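Proteasome assembly chaperone family protein (Pyrococcus furiosus DSM 3638, PDB 3WZ2) probably acts as a proteasome-assembly chaperone, as an archaeal member of the PAC2 family. Local coordinates at residues 16-21 with 107-112; 21-26 with 78-83. One frame throughout, in Å; residues are numbered along the deposited sequence.

Contact 1: residues 16-21 with 107-112; sequences EVENAI and KVNAEK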
# COMPACT_ATOMS: atom_id res chain seq x y z
N GLU B 16 15.65 -29.02 -13.65
CA GLU B 16 16.83 -29.36 -12.86
C GLU B 16 18.02 -29.60 -13.75
O GLU B 16 17.93 -30.27 -14.77
CB GLU B 16 16.56 -30.59 -12.01
CG GLU B 16 15.45 -30.33 -11.00
CD GLU B 16 15.37 -31.35 -9.86
OE1 GLU B 16 16.32 -32.17 -9.66
OE2 GLU B 16 14.34 -31.33 -9.16
N VAL B 17 19.11 -28.93 -13.43
CA VAL B 17 20.37 -29.17 -14.08
C VAL B 17 21.30 -29.57 -12.96
O VAL B 17 21.67 -28.72 -12.14
CB VAL B 17 20.88 -27.91 -14.82
CG1 VAL B 17 22.29 -28.11 -15.38
CG2 VAL B 17 19.92 -27.54 -15.96
N GLU B 18 21.66 -30.85 -12.88
CA GLU B 18 22.46 -31.34 -11.74
C GLU B 18 23.83 -30.66 -11.81
O GLU B 18 24.39 -30.53 -12.90
CB GLU B 18 22.57 -32.87 -11.75
CG GLU B 18 23.04 -33.48 -10.41
CD GLU B 18 22.01 -33.37 -9.28
OE1 GLU B 18 20.84 -33.01 -9.52
OE2 GLU B 18 22.38 -33.63 -8.12
N ASN B 19 24.36 -30.23 -10.65
CA ASN B 19 25.70 -29.63 -10.57
C ASN B 19 25.90 -28.35 -11.43
O ASN B 19 26.96 -28.07 -11.98
CB ASN B 19 26.79 -30.68 -10.85
CG ASN B 19 26.67 -31.93 -9.92
OD1 ASN B 19 26.36 -31.85 -8.72
ND2 ASN B 19 26.85 -33.08 -10.51
N ALA B 20 24.82 -27.62 -11.55
CA ALA B 20 24.79 -26.40 -12.34
C ALA B 20 25.89 -25.45 -11.95
O ALA B 20 26.24 -25.29 -10.76
CB ALA B 20 23.43 -25.74 -12.18
N ILE B 21 26.46 -24.80 -12.95
CA ILE B 21 27.14 -23.54 -12.76
C ILE B 21 26.17 -22.45 -13.14
O ILE B 21 25.77 -22.32 -14.30
CB ILE B 21 28.41 -23.49 -13.61
CG1 ILE B 21 29.40 -24.55 -13.09
CG2 ILE B 21 29.04 -22.10 -13.56
CD1 ILE B 21 30.49 -24.90 -14.08
N LYS B 107 18.70 -27.60 -4.22
CA LYS B 107 18.05 -28.79 -4.68
C LYS B 107 18.90 -29.55 -5.70
O LYS B 107 18.94 -30.76 -5.66
CB LYS B 107 16.72 -28.43 -5.32
CG LYS B 107 15.73 -29.58 -5.43
CD LYS B 107 14.82 -29.44 -6.64
CE LYS B 107 14.06 -28.11 -6.70
NZ LYS B 107 13.33 -27.96 -8.01
N VAL B 108 19.54 -28.85 -6.64
CA VAL B 108 20.26 -29.52 -7.70
C VAL B 108 21.74 -29.68 -7.36
O VAL B 108 22.50 -30.11 -8.19
CB VAL B 108 20.10 -28.80 -9.06
CG1 VAL B 108 18.63 -28.63 -9.40
CG2 VAL B 108 20.81 -27.44 -9.11
N ASN B 109 22.15 -29.27 -6.16
CA ASN B 109 23.54 -29.30 -5.75
C ASN B 109 24.46 -28.57 -6.71
O ASN B 109 25.47 -29.11 -7.16
CB ASN B 109 24.01 -30.73 -5.53
CG ASN B 109 23.06 -31.50 -4.62
OD1 ASN B 109 22.90 -31.19 -3.44
ND2 ASN B 109 22.40 -32.50 -5.18
N ALA B 110 24.13 -27.31 -6.94
CA ALA B 110 24.90 -26.45 -7.81
C ALA B 110 26.35 -26.47 -7.41
O ALA B 110 26.68 -26.46 -6.24
CB ALA B 110 24.36 -25.02 -7.77
N GLU B 111 27.23 -26.51 -8.40
CA GLU B 111 28.66 -26.48 -8.17
C GLU B 111 29.18 -25.06 -7.86
O GLU B 111 30.04 -24.87 -7.02
CB GLU B 111 29.33 -27.03 -9.42
CG GLU B 111 30.82 -27.26 -9.33
CD GLU B 111 31.42 -27.59 -10.70
OE1 GLU B 111 30.80 -28.40 -11.44
OE2 GLU B 111 32.50 -27.03 -11.03
N LYS B 112 28.65 -24.06 -8.56
CA LYS B 112 29.07 -22.67 -8.40
C LYS B 112 27.91 -21.71 -8.64
O LYS B 112 27.09 -21.93 -9.51
CB LYS B 112 30.19 -22.30 -9.38
CG LYS B 112 31.50 -22.98 -9.11
CD LYS B 112 32.59 -22.48 -10.04
CE LYS B 112 33.76 -23.46 -10.11
NZ LYS B 112 34.98 -22.89 -9.50
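Asn-19 N donates to Val-108 O over 3.1 Å with an N-H...O angle of 168°, and from there the two backbones run on together until Ile-21 and Lys-112 pair as a parallel beta bridge. The contact lies at the entrance to two neighbouring strands of the central sheet, 21-24 and 112-120, where the beta-alpha-beta crossover through helix 91-107 re-enters the sheet. The helix ends in a Schellman motif with Asn-109 at positive phi, while residues 17-20 form a type II beta turn, so the beta turn lies against the capped helix end. Ala-20 O is the shared acceptor beyond them: Glu-111 N reaches it at 2.8 Å from 28° off the carbonyl plane, and Lys-112 N adds a weak bond.

Val-108 is the main apolar side chain here. With CG1 anti to its carbonyl carbon (chi1 -55°), that methyl rests 3.9 Å from Glu-16 CB, while CG2 turns to Val-17 O at 3.4 Å. Ala-20 CB lies more loosely, 4.4 Å from Val-108 CG2. Two acidic side chains reach the helix end. Glu-16, extended beyond CG, crosses Lys-107 at about a right angle; OE2 lies 3.2 Å from Lys-107 CD but 3.7 Å from NZ, so the salt bridge is a long one and much of the approach is to the aliphatic chain. Glu-18 begins by pointing away from the helix end, and the bend at chi2 brings its carboxylate back alongside Asn-109. There Asn-109 ND2 donates to Glu-18 OE2 over 3.1 Å, in the plane of its own amide but out of the carboxylate plane, meeting the oxygen on its syn side.

Contact 2: residues 21-26 with 78-83; sequences IFIEGY and NNIIIA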
# COMPACT_ATOMS: atom_id res chain seq x y z
N ILE B 21 26.46 -24.80 -12.95
CA ILE B 21 27.14 -23.54 -12.76
C ILE B 21 26.17 -22.45 -13.14
O ILE B 21 25.77 -22.32 -14.30
CB ILE B 21 28.41 -23.49 -13.61
CG1 ILE B 21 29.40 -24.55 -13.09
CG2 ILE B 21 29.04 -22.10 -13.56
CD1 ILE B 21 30.49 -24.90 -14.08
N PHE B 22 25.80 -21.64 -12.13
CA PHE B 22 24.75 -20.64 -12.28
C PHE B 22 25.37 -19.28 -12.31
O PHE B 22 26.08 -18.91 -11.37
CB PHE B 22 23.79 -20.72 -11.11
CG PHE B 22 22.63 -19.78 -11.21
CD1 PHE B 22 21.45 -20.21 -11.79
CD2 PHE B 22 22.68 -18.52 -10.69
CE1 PHE B 22 20.35 -19.36 -11.86
CE2 PHE B 22 21.59 -17.67 -10.75
CZ PHE B 22 20.43 -18.10 -11.34
N ILE B 23 25.11 -18.54 -13.37
CA ILE B 23 25.69 -17.22 -13.54
C ILE B 23 24.59 -16.19 -13.58
O ILE B 23 23.66 -16.31 -14.37
CB ILE B 23 26.45 -17.16 -14.85
CG1 ILE B 23 27.59 -18.17 -14.81
CG2 ILE B 23 26.99 -15.76 -15.09
CD1 ILE B 23 28.15 -18.48 -16.17
N GLU B 24 24.68 -15.17 -12.73
CA GLU B 24 23.60 -14.19 -12.63
C GLU B 24 24.12 -12.82 -13.07
O GLU B 24 25.15 -12.38 -12.60
CB GLU B 24 23.12 -14.12 -11.17
CG GLU B 24 22.21 -12.95 -10.87
CD GLU B 24 22.94 -11.68 -10.43
OE1 GLU B 24 23.77 -11.72 -9.49
OE2 GLU B 24 22.61 -10.61 -10.95
N GLY B 25 23.39 -12.15 -13.96
CA GLY B 25 23.78 -10.83 -14.44
C GLY B 25 22.59 -9.89 -14.53
O GLY B 25 22.34 -9.32 -15.59
N TYR B 26 21.88 -9.69 -13.43
CA TYR B 26 20.72 -8.80 -13.41
C TYR B 26 21.16 -7.34 -13.55
O TYR B 26 22.32 -7.01 -13.29
CB TYR B 26 19.89 -8.97 -12.13
CG TYR B 26 18.84 -10.09 -12.15
CD1 TYR B 26 19.00 -11.19 -12.98
CD2 TYR B 26 17.68 -10.01 -11.37
CE1 TYR B 26 18.07 -12.20 -13.04
CE2 TYR B 26 16.73 -11.03 -11.41
CZ TYR B 26 16.93 -12.12 -12.24
OH TYR B 26 16.03 -13.16 -12.32
N ASN B 78 24.50 -27.25 -21.52
CA ASN B 78 25.25 -28.25 -20.71
C ASN B 78 25.00 -27.96 -19.23
O ASN B 78 23.85 -27.95 -18.82
CB ASN B 78 26.73 -28.26 -21.07
CG ASN B 78 26.96 -28.67 -22.51
OD1 ASN B 78 26.28 -29.54 -23.04
ND2 ASN B 78 27.92 -28.02 -23.17
N ASN B 79 26.04 -27.68 -18.46
CA ASN B 79 25.89 -27.55 -17.00
C ASN B 79 25.78 -26.08 -16.60
O ASN B 79 25.76 -25.77 -15.42
CB ASN B 79 27.04 -28.26 -16.27
CG ASN B 79 28.41 -27.76 -16.69
OD1 ASN B 79 28.64 -27.42 -17.86
ND2 ASN B 79 29.34 -27.67 -15.74
N ILE B 80 25.72 -25.18 -17.57
CA ILE B 80 25.73 -23.76 -17.28
C ILE B 80 24.34 -23.16 -17.44
O ILE B 80 23.64 -23.43 -18.43
CB ILE B 80 26.72 -23.01 -18.17
CG1 ILE B 80 28.11 -23.60 -17.95
CG2 ILE B 80 26.72 -21.52 -17.82
CD1 ILE B 80 29.18 -23.05 -18.83
N ILE B 81 23.95 -22.34 -16.47
CA ILE B 81 22.72 -21.55 -16.52
C ILE B 81 23.10 -20.09 -16.38
O ILE B 81 23.91 -19.74 -15.52
CB ILE B 81 21.77 -21.92 -15.39
CG1 ILE B 81 21.41 -23.42 -15.44
CG2 ILE B 81 20.52 -21.06 -15.45
CD1 ILE B 81 20.62 -23.90 -14.26
N ILE B 82 22.51 -19.25 -17.23
CA ILE B 82 22.65 -17.79 -17.13
C ILE B 82 21.30 -17.15 -16.88
O ILE B 82 20.35 -17.44 -17.60
CB ILE B 82 23.26 -17.22 -18.40
CG1 ILE B 82 24.67 -17.80 -18.53
CG2 ILE B 82 23.34 -15.71 -18.34
CD1 ILE B 82 25.42 -17.29 -19.71
N ALA B 83 21.22 -16.29 -15.87
CA ALA B 83 19.99 -15.62 -15.50
C ALA B 83 20.05 -14.17 -15.91
O ALA B 83 20.99 -13.45 -15.51
CB ALA B 83 19.81 -15.71 -13.99
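Phe-22 and Tyr-26 both direct their rings to Ala-83: Phe-22 CZ comes within 3.6 Å of Ala-83 CB at an oblique angle, whereas Tyr-26 presents its ring edge to Ala-83 O, which lies near the ring plane, 3.9 Å from CD1. Ile-81 CG2 also meets the Phe-22 ring obliquely, at CD1 and CE1. The side chains of Phe-22, Ile-81 and Ala-83 share one face of a parallel strand pair, 21-24 with 80-83, in the core of the mixed sheet of the PAC2 fold, and helix 91-107 packs on that face through Ile-101 and Leu-105. With CG anti to the backbone N (chi1 -176°), the Phe-22 ring extends along the strand pair to Ala-83, two residues past its bridge partner Ile-81 and the next side chain on that face. On the other face, Ile-23 CD1 crosses to Ile-80 CG2 at 3.7 Å.

The register is fixed by alternating backbone bonds, from Ile-21 N to Asn-79 O (2.7 Å) through to Gly-25 N to Ala-83 O (3.1 Å), and the strand axes are 18° apart. Buried Glu-24 is held by both oxygens: OE1 is hydrogen-bonded to Ser-115 OG and Ser-160 OG, and OE2, on its anti side, accepts Tyr-26 N at 2.7 Å.

Ile-21 belongs to both contacts, bridging to Ile-80 on one side and Lys-112 on the other, as strand 21-24 lies between the parallel strands 80-85 and 112-120. The centres of contacts 1 and 2 are about 10 Å apart. Phe-22 N and Lys-112 O, 2.9 Å apart and probably hydrogen-bonded, carry the pairing of contact 1 forward beside contact 2. Packing joins them too: Ala-20 CB lies 3.9 Å from Ile-81 CD1, and Val-17 CG1 is 3.8 Å from Asn-78 O. Along the chain, contact 2 is nested within the loop that contact 1 closes, and it is the more deeply buried, its centre about 8 Å from the centre of the chain against about 17 Å for contact 1.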